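Local structure of dihydrodipicolinate synthase (Bacteroides thetaiotaomicron, 4XKY) at residues P15-D18 against D19-D23; E25-Q28 against R29-H33; V144-A147 against P148-Q152; H124-P127 against Q128-L131. The protein probably catalyses a Schiff-base aldol-type reaction as a dihydrodipicolinate synthase of the DapA family, and may have N-acetylneuraminate lyase activity. One frame throughout, in Å; residues are numbered along the deposited sequence.

All four contacts are local, each closing within a single run of chain in a TIM-barrel subunit of the DapA family, in the chain order 1, 2, 4, 3. Interactions 1 and 2 are neighbours, with centres 14 Å apart and touching where Pro15 CG packs on Leu27 CA; strand 21-22 runs on into helix 24-36. Interactions 4 and 3 lie at the two ends of the link from helix 115-125 through strand 133-137 to helix 148-154, with centres 19 Å apart. Interaction 3 lies on the opposite side of the chain's centre from interactions 1 and 2, about 26 Å away at nearest atoms. Interactions 1, 3 and 4 shape connections into and out of helices, while interaction 2 lies within helix 24-36.

Interaction 1: P15-D18 against D19-D23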
ATOM      1  N   PRO A  15     -25.799   4.375  18.735  1.00 26.35           N
ATOM      2  CA  PRO A  15     -26.350   3.221  19.468  1.00 26.81           C
ATOM      3  C   PRO A  15     -27.488   2.605  18.696  1.00 26.35           C
ATOM      4  O   PRO A  15     -28.313   3.329  18.129  1.00 26.90           O
ATOM      5  CB  PRO A  15     -26.827   3.802  20.790  1.00 27.91           C
ATOM      6  CG  PRO A  15     -26.560   5.263  20.756  1.00 27.52           C
ATOM      7  CD  PRO A  15     -26.137   5.657  19.365  1.00 27.25           C
ATOM      8  N   LEU A  16     -27.477   1.279  18.642  1.00 25.85           N
ATOM      9  CA  LEU A  16     -28.384   0.482  17.835  1.00 26.39           C
ATOM     10  C   LEU A  16     -29.117  -0.567  18.660  1.00 27.66           C
ATOM     11  O   LEU A  16     -28.553  -1.138  19.605  1.00 28.80           O
ATOM     12  CB  LEU A  16     -27.567  -0.248  16.790  1.00 26.51           C
ATOM     13  CG  LEU A  16     -26.781   0.653  15.854  1.00 27.06           C
ATOM     14  CD1 LEU A  16     -25.995  -0.257  14.923  1.00 28.40           C
ATOM     15  CD2 LEU A  16     -27.723   1.583  15.082  1.00 27.44           C
ATOM     16  N   LEU A  17     -30.372  -0.823  18.314  1.00 28.83           N
ATOM     17  CA  LEU A  17     -31.082  -2.015  18.822  1.00 29.09           C
ATOM     18  C   LEU A  17     -30.958  -3.169  17.849  1.00 28.53           C
ATOM     19  O   LEU A  17     -31.110  -4.323  18.215  1.00 27.13           O
ATOM     20  CB  LEU A  17     -32.570  -1.702  19.054  1.00 30.15           C
ATOM     21  CG  LEU A  17     -32.863  -0.654  20.130  1.00 31.45           C
ATOM     22  CD1 LEU A  17     -34.378  -0.481  20.325  1.00 33.47           C
ATOM     23  CD2 LEU A  17     -32.239  -1.082  21.459  1.00 31.87           C
ATOM     24  N   ASP A  18     -30.738  -2.837  16.584  1.00 29.00           N
ATOM     25  CA  ASP A  18     -30.575  -3.839  15.531  1.00 30.50           C
ATOM     26  C   ASP A  18     -29.834  -3.161  14.388  1.00 29.56           C
ATOM     27  O   ASP A  18     -29.550  -1.970  14.478  1.00 27.39           O
ATOM     28  CB  ASP A  18     -31.927  -4.414  15.085  1.00 31.40           C
ATOM     29  CG  ASP A  18     -31.793  -5.764  14.349  1.00 33.94           C
ATOM     30  OD1 ASP A  18     -30.716  -6.375  14.386  1.00 36.52           O
ATOM     31  OD2 ASP A  18     -32.766  -6.215  13.719  1.00 40.16           O
ATOM     32  N   ASP A  19     -29.516  -3.914  13.338  1.00 28.99           N
ATOM     33  CA  ASP A  19     -28.653  -3.434  12.278  1.00 30.18           C
ATOM     34  C   ASP A  19     -29.181  -2.120  11.715  1.00 28.32           C
ATOM     35  O   ASP A  19     -28.401  -1.257  11.344  1.00 28.27           O
ATOM     36  CB  ASP A  19     -28.531  -4.452  11.139  1.00 32.74           C
ATOM     37  CG  ASP A  19     -27.918  -5.774  11.576  1.00 35.31           C
ATOM     38  OD1 ASP A  19     -26.813  -5.807  12.124  1.00 35.33           O
ATOM     39  OD2 ASP A  19     -28.552  -6.811  11.361  1.00 41.64           O
ATOM     40  N   ASP A  20     -30.496  -1.970  11.638  1.00 28.00           N
ATOM     41  CA  ASP A  20     -31.091  -0.777  11.056  1.00 28.36           C
ATOM     42  C   ASP A  20     -32.069  -0.103  12.003  1.00 28.37           C
ATOM     43  O   ASP A  20     -33.011   0.530  11.541  1.00 28.04           O
ATOM     44  CB  ASP A  20     -31.852  -1.132   9.776  1.00 29.50           C
ATOM     45  CG  ASP A  20     -31.914   0.039   8.802  1.00 29.61           C
ATOM     46  OD1 ASP A  20     -31.015   0.905   8.809  1.00 30.47           O
ATOM     47  OD2 ASP A  20     -32.839   0.089   8.000  1.00 32.52           O
ATOM     48  N   VAL A  21     -31.863  -0.231  13.318  1.00 27.37           N
ATOM     49  CA  VAL A  21     -32.817   0.359  14.300  1.00 26.32           C
ATOM     50  C   VAL A  21     -32.007   1.118  15.318  1.00 25.87           C
ATOM     51  O   VAL A  21     -31.130   0.542  15.956  1.00 25.83           O
ATOM     52  CB  VAL A  21     -33.656  -0.705  15.071  1.00 26.38           C
ATOM     53  CG1 VAL A  21     -34.608  -0.046  16.100  1.00 26.85           C
ATOM     54  CG2 VAL A  21     -34.466  -1.557  14.116  1.00 26.29           C
ATOM     55  N   LEU A  22     -32.319   2.393  15.480  1.00 26.22           N
ATOM     56  CA  LEU A  22     -31.612   3.267  16.398  1.00 27.37           C
ATOM     57  C   LEU A  22     -32.070   3.023  17.848  1.00 28.08           C
ATOM     58  O   LEU A  22     -33.259   2.923  18.104  1.00 29.69           O
ATOM     59  CB  LEU A  22     -31.880   4.732  16.019  1.00 27.46           C
ATOM     60  CG  LEU A  22     -31.077   5.836  16.743  1.00 28.74           C
ATOM     61  CD1 LEU A  22     -29.608   5.836  16.330  1.00 27.15           C
ATOM     62  CD2 LEU A  22     -31.684   7.217  16.488  1.00 29.81           C
ATOM     63  N   ASP A  23     -31.114   2.947  18.774  1.00 28.26           N
ATOM     64  CA  ASP A  23     -31.385   2.877  20.233  1.00 28.31           C
ATOM     65  C   ASP A  23     -31.549   4.284  20.798  1.00 28.71           C
ATOM     66  O   ASP A  23     -30.591   4.910  21.280  1.00 26.49           O
ATOM     67  CB  ASP A  23     -30.244   2.164  20.960  1.00 28.73           C
ATOM     68  CG  ASP A  23     -30.394   2.179  22.494  1.00 30.86           C
ATOM     69  OD1 ASP A  23     -31.509   2.385  23.025  1.00 32.15           O
ATOM     70  OD2 ASP A  23     -29.375   2.002  23.173  1.00 30.78           O
TER
HETATM   71  O   HOH W   1     -32.632  -4.005  11.657  1.00 30.96           O
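Pro15 and Asp23 close the buried end of this antiparallel hairpin: Pro15 CB and Asp23 CB lie 3.8 Å apart, and Asp23 N donates to Pro15 O at 2.9 Å. The bond is nearly straight at the hydrogen (165°), yet the donor stands 47° out of the carbonyl plane. Leu22 adds its CD1, 3.3 Å from the same Pro15 O. Leu17 and Asp18 both face Val21, a classic beta bulge: Leu17 N binds Val21 O at 2.8 Å, whereas the bond from Asp18 N to that oxygen is weak. Towards solvent the packing thins. Leu17 CB lies 4.0 Å from Val21 CG1, its side chain crosses that of Asp23 at about a right angle, and Val21 N on Asp18 O (3.1 Å) closes a type I turn. With CG anti to its backbone N (chi1 -161°), Asp18 brings OD1 to Asp19 N in a weak bond, while a water links OD2, weakly, to Asp20 N. Asp19 OD1 turns instead to Ala278 N, and Asp23 caps helix 24-36 through Gly26 N. The like charges of Asp18 OD1 and Asp19 OD2, 3.7 Å apart, imply some repulsion, perhaps eased by the weak Asp19 N-H on Asp18 OD1.

Interaction 2: E25-Q28 against R29-H33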
ATOM      1  N   GLU A  25     -33.229   5.506  23.434  1.00 33.50           N
ATOM      2  CA  GLU A  25     -33.080   5.677  24.858  1.00 36.29           C
ATOM      3  C   GLU A  25     -31.622   5.664  25.267  1.00 34.51           C
ATOM      4  O   GLU A  25     -31.221   6.452  26.102  1.00 32.96           O
ATOM      5  CB  GLU A  25     -33.870   4.606  25.612  1.00 41.90           C
ATOM      6  CG  GLU A  25     -35.367   4.759  25.359  1.00 48.92           C
ATOM      7  CD  GLU A  25     -36.229   4.505  26.576  1.00 57.45           C
ATOM      8  OE1 GLU A  25     -37.050   3.565  26.520  1.00 66.05           O
ATOM      9  OE2 GLU A  25     -36.097   5.248  27.580  1.00 62.47           O
ATOM     10  N   GLY A  26     -30.842   4.752  24.687  1.00 32.99           N
ATOM     11  CA  GLY A  26     -29.394   4.735  24.895  1.00 31.38           C
ATOM     12  C   GLY A  26     -28.735   6.010  24.443  1.00 30.34           C
ATOM     13  O   GLY A  26     -27.893   6.545  25.134  1.00 29.87           O
ATOM     14  N   LEU A  27     -29.131   6.508  23.279  1.00 30.91           N
ATOM     15  CA  LEU A  27     -28.581   7.758  22.760  1.00 30.89           C
ATOM     16  C   LEU A  27     -28.833   8.947  23.700  1.00 32.47           C
ATOM     17  O   LEU A  27     -27.946   9.755  23.923  1.00 32.96           O
ATOM     18  CB  LEU A  27     -29.171   8.051  21.400  1.00 30.04           C
ATOM     19  CG  LEU A  27     -28.757   9.377  20.792  1.00 28.73           C
ATOM     20  CD1 LEU A  27     -27.280   9.420  20.505  1.00 28.22           C
ATOM     21  CD2 LEU A  27     -29.538   9.536  19.523  1.00 29.60           C
ATOM     22  N   GLN A  28     -30.040   9.046  24.246  1.00 33.82           N
ATOM     23  CA  GLN A  28     -30.341  10.055  25.267  1.00 34.84           C
ATOM     24  C   GLN A  28     -29.447   9.902  26.476  1.00 34.11           C
ATOM     25  O   GLN A  28     -28.846  10.875  26.912  1.00 34.74           O
ATOM     26  CB  GLN A  28     -31.801   9.988  25.691  1.00 36.72           C
ATOM     27  CG  GLN A  28     -32.712  10.412  24.550  1.00 39.21           C
ATOM     28  CD  GLN A  28     -34.193  10.166  24.775  1.00 41.83           C
ATOM     29  OE1 GLN A  28     -34.603   9.629  25.807  1.00 46.89           O
ATOM     30  NE2 GLN A  28     -35.008  10.586  23.804  1.00 39.39           N
ATOM     31  N   ARG A  29     -29.323   8.688  27.005  1.00 33.02           N
ATOM     32  CA  ARG A  29     -28.421   8.489  28.146  1.00 34.07           C
ATOM     33  C   ARG A  29     -26.995   8.870  27.774  1.00 33.10           C
ATOM     34  O   ARG A  29     -26.309   9.494  28.578  1.00 32.65           O
ATOM     35  CB  ARG A  29     -28.449   7.062  28.699  1.00 34.80           C
ATOM     36  CG  ARG A  29     -29.628   6.755  29.618  1.00 37.03           C
ATOM     37  CD  ARG A  29     -29.491   5.368  30.240  1.00 37.83           C
ATOM     38  NE  ARG A  29     -29.589   4.331  29.208  1.00 38.92           N
ATOM     39  CZ  ARG A  29     -30.726   3.790  28.786  1.00 41.31           C
ATOM     40  NH1 ARG A  29     -31.896   4.142  29.321  1.00 43.67           N
ATOM     41  NH2 ARG A  29     -30.696   2.865  27.846  1.00 42.13           N
ATOM     42  N   LEU A  30     -26.551   8.496  26.568  1.00 31.05           N
ATOM     43  CA  LEU A  30     -25.181   8.802  26.136  1.00 30.47           C
ATOM     44  C   LEU A  30     -24.954  10.300  26.104  1.00 29.90           C
ATOM     45  O   LEU A  30     -23.961  10.789  26.637  1.00 29.84           O
ATOM     46  CB  LEU A  30     -24.887   8.186  24.764  1.00 30.62           C
ATOM     47  CG  LEU A  30     -23.534   8.456  24.097  1.00 31.19           C
ATOM     48  CD1 LEU A  30     -22.362   7.926  24.904  1.00 31.59           C
ATOM     49  CD2 LEU A  30     -23.504   7.874  22.692  1.00 30.76           C
ATOM     50  N   ILE A  31     -25.873  11.031  25.483  1.00 29.37           N
ATOM     51  CA  ILE A  31     -25.718  12.471  25.352  1.00 30.76           C
ATOM     52  C   ILE A  31     -25.795  13.220  26.695  1.00 32.15           C
ATOM     53  O   ILE A  31     -25.030  14.157  26.908  1.00 33.07           O
ATOM     54  CB  ILE A  31     -26.699  13.063  24.319  1.00 31.57           C
ATOM     55  CG1 ILE A  31     -26.317  12.593  22.911  1.00 31.09           C
ATOM     56  CG2 ILE A  31     -26.696  14.597  24.380  1.00 32.19           C
ATOM     57  CD1 ILE A  31     -27.420  12.794  21.898  1.00 31.89           C
ATOM     58  N   GLU A  32     -26.698  12.826  27.588  1.00 33.98           N
ATOM     59  CA  GLU A  32     -26.729  13.413  28.924  1.00 36.02           C
ATOM     60  C   GLU A  32     -25.398  13.134  29.627  1.00 35.39           C
ATOM     61  O   GLU A  32     -24.838  14.007  30.250  1.00 35.76           O
ATOM     62  CB  GLU A  32     -27.898  12.872  29.764  1.00 37.84           C
ATOM     63  CG  GLU A  32     -29.303  13.254  29.274  1.00 39.24           C
ATOM     64  CD  GLU A  32     -29.518  14.756  29.133  1.00 40.62           C
ATOM     65  OE1 GLU A  32     -28.855  15.519  29.866  1.00 43.74           O
ATOM     66  OE2 GLU A  32     -30.331  15.187  28.282  1.00 40.26           O
ATOM     67  N   HIS A  33     -24.887  11.916  29.501  1.00 34.62           N
ATOM     68  CA  HIS A  33     -23.624  11.510  30.144  1.00 34.42           C
ATOM     69  C   HIS A  33     -22.453  12.372  29.635  1.00 33.97           C
ATOM     70  O   HIS A  33     -21.600  12.797  30.405  1.00 33.71           O
ATOM     71  CB  HIS A  33     -23.434  10.016  29.855  1.00 34.92           C
ATOM     72  CG  HIS A  33     -22.086   9.452  30.172  1.00 35.72           C
ATOM     73  ND1 HIS A  33     -21.640   9.246  31.460  1.00 36.30           N
ATOM     74  CD2 HIS A  33     -21.142   8.918  29.360  1.00 35.94           C
ATOM     75  CE1 HIS A  33     -20.459   8.659  31.431  1.00 36.22           C
ATOM     76  NE2 HIS A  33     -20.133   8.446  30.167  1.00 38.19           N
TER
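Arg29 and Glu25 meet first through the backbone, in one of four successive i to i+4 hydrogen bonds between 25-28 and 29-33 that identify the stretch as alpha-helix. Arg29 N reaches Glu25 O at 3.1 Å, Leu30 N reaches Gly26 O at 2.8 Å, Ile31 N reaches Leu27 O at 2.9 Å and Glu32 N reaches Gln28 O at 3.0 Å. The polar side-chain contact is one of face to oxygen: the Arg29 chain bends at chi3 (-66°) and folds back along the helix, laying its guanidinium so that Glu25 O sits 3.8 Å above the centre of one face. NH2 of that group comes within 3.7 Å of Gly26 N, where no side chain intervenes. Opposite charges are near but not in contact, Glu25 OE2 being 4.7 Å from Arg29 NH1; the hydrogen bond of Arg29 NE goes to Ile271 O. Apolar contact is made by Leu27 and Ile31, which lie side by side and point the same way, CD1 to CD1 at 3.7 Å. These belong to helix 24-36, whose Leu27 also packs on Met62 of helix 56-70, while Leu30 and Ile31 meet Val13 and Leu12 in the loop after strand 7-8.

Interaction 3: V144-A147 against P148-Q152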
ATOM      1  N   VAL A 144      -3.740   9.905  -0.346  1.00 94.35           N
ATOM      2  CA  VAL A 144      -3.294  11.282  -0.678  1.00 88.78           C
ATOM      3  C   VAL A 144      -3.873  12.251   0.365  1.00 82.13           C
ATOM      4  O   VAL A 144      -5.084  12.463   0.433  1.00 81.67           O
ATOM      5  CB  VAL A 144      -3.702  11.737  -2.116  1.00 90.32           C
ATOM      6  CG1 VAL A 144      -3.855  13.258  -2.220  1.00 88.70           C
ATOM      7  CG2 VAL A 144      -2.683  11.272  -3.151  1.00 90.84           C
ATOM      8  N   ASN A 145      -2.996  12.829   1.175  1.00 75.14           N
ATOM      9  CA  ASN A 145      -3.404  13.753   2.232  1.00 67.95           C
ATOM     10  C   ASN A 145      -3.673  15.165   1.720  1.00 59.27           C
ATOM     11  O   ASN A 145      -3.277  15.522   0.611  1.00 53.46           O
ATOM     12  CB  ASN A 145      -2.322  13.797   3.315  1.00 70.36           C
ATOM     13  CG  ASN A 145      -2.319  12.552   4.181  1.00 76.70           C
ATOM     14  OD1 ASN A 145      -2.972  11.555   3.859  1.00 79.44           O
ATOM     15  ND2 ASN A 145      -1.605  12.610   5.301  1.00 78.81           N
ATOM     16  N   PHE A 146      -4.374  15.955   2.532  1.00 51.96           N
ATOM     17  CA  PHE A 146      -4.360  17.393   2.362  1.00 51.08           C
ATOM     18  C   PHE A 146      -2.924  17.818   2.685  1.00 50.90           C
ATOM     19  O   PHE A 146      -2.474  17.659   3.822  1.00 51.12           O
ATOM     20  CB  PHE A 146      -5.298  18.108   3.345  1.00 50.67           C
ATOM     21  CG  PHE A 146      -6.770  17.905   3.092  1.00 48.75           C
ATOM     22  CD1 PHE A 146      -7.477  18.781   2.297  1.00 49.00           C
ATOM     23  CD2 PHE A 146      -7.461  16.888   3.723  1.00 49.59           C
ATOM     24  CE1 PHE A 146      -8.841  18.628   2.099  1.00 49.65           C
ATOM     25  CE2 PHE A 146      -8.828  16.720   3.530  1.00 49.56           C
ATOM     26  CZ  PHE A 146      -9.522  17.597   2.711  1.00 48.11           C
ATOM     27  N   ALA A 147      -2.201  18.344   1.705  1.00 49.30           N
ATOM     28  CA  ALA A 147      -0.906  18.973   1.976  1.00 47.71           C
ATOM     29  C   ALA A 147      -1.118  20.223   2.833  1.00 46.81           C
ATOM     30  O   ALA A 147      -2.219  20.785   2.849  1.00 44.74           O
ATOM     31  CB  ALA A 147      -0.207  19.341   0.688  1.00 48.71           C
ATOM     32  N   PRO A 148      -0.074  20.650   3.568  1.00 46.28           N
ATOM     33  CA  PRO A 148      -0.200  21.846   4.393  1.00 45.52           C
ATOM     34  C   PRO A 148      -0.675  23.069   3.630  1.00 45.84           C
ATOM     35  O   PRO A 148      -1.615  23.723   4.071  1.00 44.12           O
ATOM     36  CB  PRO A 148       1.214  22.041   4.915  1.00 45.79           C
ATOM     37  CG  PRO A 148       1.688  20.648   5.112  1.00 45.46           C
ATOM     38  CD  PRO A 148       1.141  19.893   3.922  1.00 45.77           C
ATOM     39  N   ALA A 149      -0.046  23.360   2.490  1.00 46.71           N
ATOM     40  CA  ALA A 149      -0.406  24.537   1.705  1.00 46.84           C
ATOM     41  C   ALA A 149      -1.863  24.444   1.226  1.00 46.01           C
ATOM     42  O   ALA A 149      -2.545  25.451   1.157  1.00 45.87           O
ATOM     43  CB  ALA A 149       0.548  24.723   0.528  1.00 47.08           C
ATOM     44  N   THR A 150      -2.320  23.234   0.906  1.00 45.87           N
ATOM     45  CA  THR A 150      -3.704  22.992   0.490  1.00 46.58           C
ATOM     46  C   THR A 150      -4.674  23.396   1.600  1.00 47.60           C
ATOM     47  O   THR A 150      -5.690  24.030   1.338  1.00 49.01           O
ATOM     48  CB  THR A 150      -3.953  21.507   0.121  1.00 46.39           C
ATOM     49  OG1 THR A 150      -3.155  21.136  -1.006  1.00 48.30           O
ATOM     50  CG2 THR A 150      -5.400  21.267  -0.253  1.00 46.78           C
ATOM     51  N   ILE A 151      -4.358  23.022   2.836  1.00 46.69           N
ATOM     52  CA  ILE A 151      -5.186  23.399   3.970  1.00 47.30           C
ATOM     53  C   ILE A 151      -5.188  24.905   4.167  1.00 47.75           C
ATOM     54  O   ILE A 151      -6.245  25.482   4.409  1.00 45.23           O
ATOM     55  CB  ILE A 151      -4.770  22.662   5.256  1.00 47.17           C
ATOM     56  CG1 ILE A 151      -5.298  21.233   5.200  1.00 48.57           C
ATOM     57  CG2 ILE A 151      -5.356  23.311   6.494  1.00 45.77           C
ATOM     58  CD1 ILE A 151      -4.614  20.297   6.170  1.00 49.66           C
ATOM     59  N   GLN A 152      -4.020  25.539   4.070  1.00 50.62           N
ATOM     60  CA  GLN A 152      -3.936  27.011   4.110  1.00 52.86           C
ATOM     61  C   GLN A 152      -4.898  27.615   3.124  1.00 52.09           C
ATOM     62  O   GLN A 152      -5.665  28.519   3.451  1.00 50.72           O
ATOM     63  CB  GLN A 152      -2.555  27.511   3.703  1.00 58.43           C
ATOM     64  CG  GLN A 152      -1.680  28.058   4.809  1.00 61.71           C
ATOM     65  CD  GLN A 152      -0.310  28.445   4.278  1.00 65.72           C
ATOM     66  OE1 GLN A 152       0.724  28.037   4.816  1.00 63.90           O
ATOM     67  NE2 GLN A 152      -0.296  29.227   3.201  1.00 70.17           N
TER
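This is the start of a helix packing back on the loop that leads into it: Phe146 and Ala147 precede helix 148-154, after strand 133-137, and meet its first turn. The backbone evidence is the bond from Ile151 N to Ala147 O, 3.1 Å long and nearly along the C=O axis, with Ala147 in the N-cap position and Pro148 opening the helix. The side-chain evidence is apolar. Phe146 CB touches Ile151 CG1 and CD1, each at 3.6 Å, while its ring presents CD1 edge-on to Thr150 CG2 at 4.1 Å; the two side chains cross at about a right angle. Thr150 serves both sides of this fit: CG2 stands anti to the backbone N, with OG1 beside that N (chi1 -63°), so the methyl branch meets the ring while the hydroxyl bonds to Gln115 OE1. The same Gln115 oxygen accepts from Ala147 N, so one amide from helix 115-125 grips both loop and helix. Phe146 N, in turn, bonds to Asn137 OD1. The Phe146 side chain lies about 6 Å from that of Tyr136, the predicted proton donor/acceptor, an arrangement consistent with a strand-to-helix loop at the active-site end of a TIM barrel.

Interaction 4: H124-P127 against Q128-L131; sequences HLLP and QLPL
Leu125 extends its CG anti to the backbone N (chi1 180°), whereas Leu129 sets its own beside N, and the two branched ends come together with Leu125 CD1 3.8 Å from Leu129 CD2. Their side chains meet at a slant, and Leu129 CG also rests 3.6 Å from Leu125 O. A weaker fringe is added by Leu126 CD2, 4.4 Å from Leu129 CD1. Gln128 runs extended beyond CG and folds its amide back over the backbone four residues earlier: NE2 donates to His124 O at 3.0 Å with an almost linear N-H...O angle of 175°. The acceptor lies in the amide plane, although the donor stands 45° out of the carbonyl plane. The backbone continues the same closure, with Gln128 N bound to Leu125 O at 2.9 Å and Leu129 N to Leu126 O at 3.1 Å. Both are i to i+3 bonds, and Pro127 falls inside the span of each. The leucines pack against helix 85-97, Leu125 on Val89 and Leu129 on Ala92, and Leu125 also reaches Ser105 of strand 102-105. Together these bonds make a compact turn in the connection between helix 115-125 and strand 133-137, an alpha-to-beta link of the TIM barrel.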
ATOM      1  N   HIS A 124     -16.060  23.531  -5.293  1.00 45.97           N
ATOM      2  CA  HIS A 124     -17.401  23.180  -5.780  1.00 45.58           C
ATOM      3  C   HIS A 124     -18.362  22.796  -4.640  1.00 42.92           C
ATOM      4  O   HIS A 124     -19.577  23.003  -4.749  1.00 40.81           O
ATOM      5  CB  HIS A 124     -17.325  22.017  -6.769  1.00 47.97           C
ATOM      6  CG  HIS A 124     -16.523  22.312  -8.004  1.00 54.04           C
ATOM      7  ND1 HIS A 124     -16.463  23.564  -8.584  1.00 58.57           N
ATOM      8  CD2 HIS A 124     -15.780  21.499  -8.795  1.00 57.20           C
ATOM      9  CE1 HIS A 124     -15.702  23.514  -9.663  1.00 60.15           C
ATOM     10  NE2 HIS A 124     -15.273  22.273  -9.812  1.00 59.78           N
ATOM     11  N   LEU A 125     -17.839  22.215  -3.557  1.00 39.66           N
ATOM     12  CA  LEU A 125     -18.711  21.759  -2.478  1.00 38.05           C
ATOM     13  C   LEU A 125     -19.249  22.957  -1.677  1.00 37.95           C
ATOM     14  O   LEU A 125     -20.444  23.018  -1.363  1.00 35.48           O
ATOM     15  CB  LEU A 125     -17.999  20.762  -1.547  1.00 37.83           C
ATOM     16  CG  LEU A 125     -18.840  20.232  -0.373  1.00 38.21           C
ATOM     17  CD1 LEU A 125     -20.059  19.451  -0.845  1.00 37.71           C
ATOM     18  CD2 LEU A 125     -18.001  19.396   0.585  1.00 38.89           C
ATOM     19  N   LEU A 126     -18.360  23.901  -1.363  1.00 38.71           N
ATOM     20  CA  LEU A 126     -18.657  24.946  -0.373  1.00 41.09           C
ATOM     21  C   LEU A 126     -19.916  25.774  -0.644  1.00 41.47           C
ATOM     22  O   LEU A 126     -20.722  25.951   0.256  1.00 40.82           O
ATOM     23  CB  LEU A 126     -17.438  25.850  -0.135  1.00 43.27           C
ATOM     24  CG  LEU A 126     -16.379  25.197   0.768  1.00 43.78           C
ATOM     25  CD1 LEU A 126     -15.048  25.899   0.628  1.00 44.70           C
ATOM     26  CD2 LEU A 126     -16.806  25.186   2.222  1.00 44.40           C
ATOM     27  N   PRO A 127     -20.121  26.244  -1.889  1.00 42.85           N
ATOM     28  CA  PRO A 127     -21.354  27.022  -2.140  1.00 43.93           C
ATOM     29  C   PRO A 127     -22.646  26.242  -1.877  1.00 43.65           C
ATOM     30  O   PRO A 127     -23.699  26.838  -1.718  1.00 42.70           O
ATOM     31  CB  PRO A 127     -21.260  27.368  -3.642  1.00 45.18           C
ATOM     32  CG  PRO A 127     -19.811  27.265  -3.979  1.00 45.08           C
ATOM     33  CD  PRO A 127     -19.236  26.204  -3.068  1.00 42.68           C
ATOM     34  N   GLN A 128     -22.563  24.917  -1.845  1.00 42.25           N
ATOM     35  CA  GLN A 128     -23.744  24.077  -1.678  1.00 41.43           C
ATOM     36  C   GLN A 128     -24.083  23.789  -0.226  1.00 39.94           C
ATOM     37  O   GLN A 128     -25.116  23.194   0.035  1.00 39.45           O
ATOM     38  CB  GLN A 128     -23.532  22.725  -2.380  1.00 40.60           C
ATOM     39  CG  GLN A 128     -23.088  22.826  -3.826  1.00 41.38           C
ATOM     40  CD  GLN A 128     -23.056  21.476  -4.489  1.00 40.64           C
ATOM     41  OE1 GLN A 128     -24.073  20.795  -4.547  1.00 42.36           O
ATOM     42  NE2 GLN A 128     -21.885  21.069  -4.976  1.00 39.97           N
ATOM     43  N   LEU A 129     -23.207  24.150   0.712  1.00 40.45           N
ATOM     44  CA  LEU A 129     -23.390  23.764   2.129  1.00 39.52           C
ATOM     45  C   LEU A 129     -24.006  24.910   2.924  1.00 40.37           C
ATOM     46  O   LEU A 129     -23.617  26.040   2.739  1.00 40.48           O
ATOM     47  CB  LEU A 129     -22.048  23.447   2.766  1.00 38.46           C
ATOM     48  CG  LEU A 129     -21.211  22.362   2.118  1.00 37.87           C
ATOM     49  CD1 LEU A 129     -19.937  22.181   2.907  1.00 37.19           C
ATOM     50  CD2 LEU A 129     -21.993  21.077   2.044  1.00 37.06           C
ATOM     51  N   PRO A 130     -24.945  24.622   3.829  1.00 39.38           N
ATOM     52  CA  PRO A 130     -25.583  25.678   4.615  1.00 39.79           C
ATOM     53  C   PRO A 130     -24.985  25.882   6.018  1.00 39.06           C
ATOM     54  O   PRO A 130     -25.548  26.622   6.812  1.00 41.33           O
ATOM     55  CB  PRO A 130     -27.013  25.170   4.722  1.00 40.02           C
ATOM     56  CG  PRO A 130     -26.824  23.695   4.866  1.00 40.01           C
ATOM     57  CD  PRO A 130     -25.671  23.349   3.956  1.00 39.07           C
ATOM     58  N   LEU A 131     -23.862  25.228   6.321  1.00 37.13           N
ATOM     59  CA  LEU A 131     -23.198  25.351   7.619  1.00 35.40           C
ATOM     60  C   LEU A 131     -21.684  25.437   7.443  1.00 35.32           C
ATOM     61  O   LEU A 131     -21.153  24.997   6.414  1.00 34.91           O
ATOM     62  CB  LEU A 131     -23.541  24.139   8.498  1.00 34.65           C
ATOM     63  CG  LEU A 131     -24.997  23.973   8.961  1.00 34.59           C
ATOM     64  CD1 LEU A 131     -25.211  22.609   9.590  1.00 33.05           C
ATOM     65  CD2 LEU A 131     -25.468  25.071   9.912  1.00 35.94           C
TER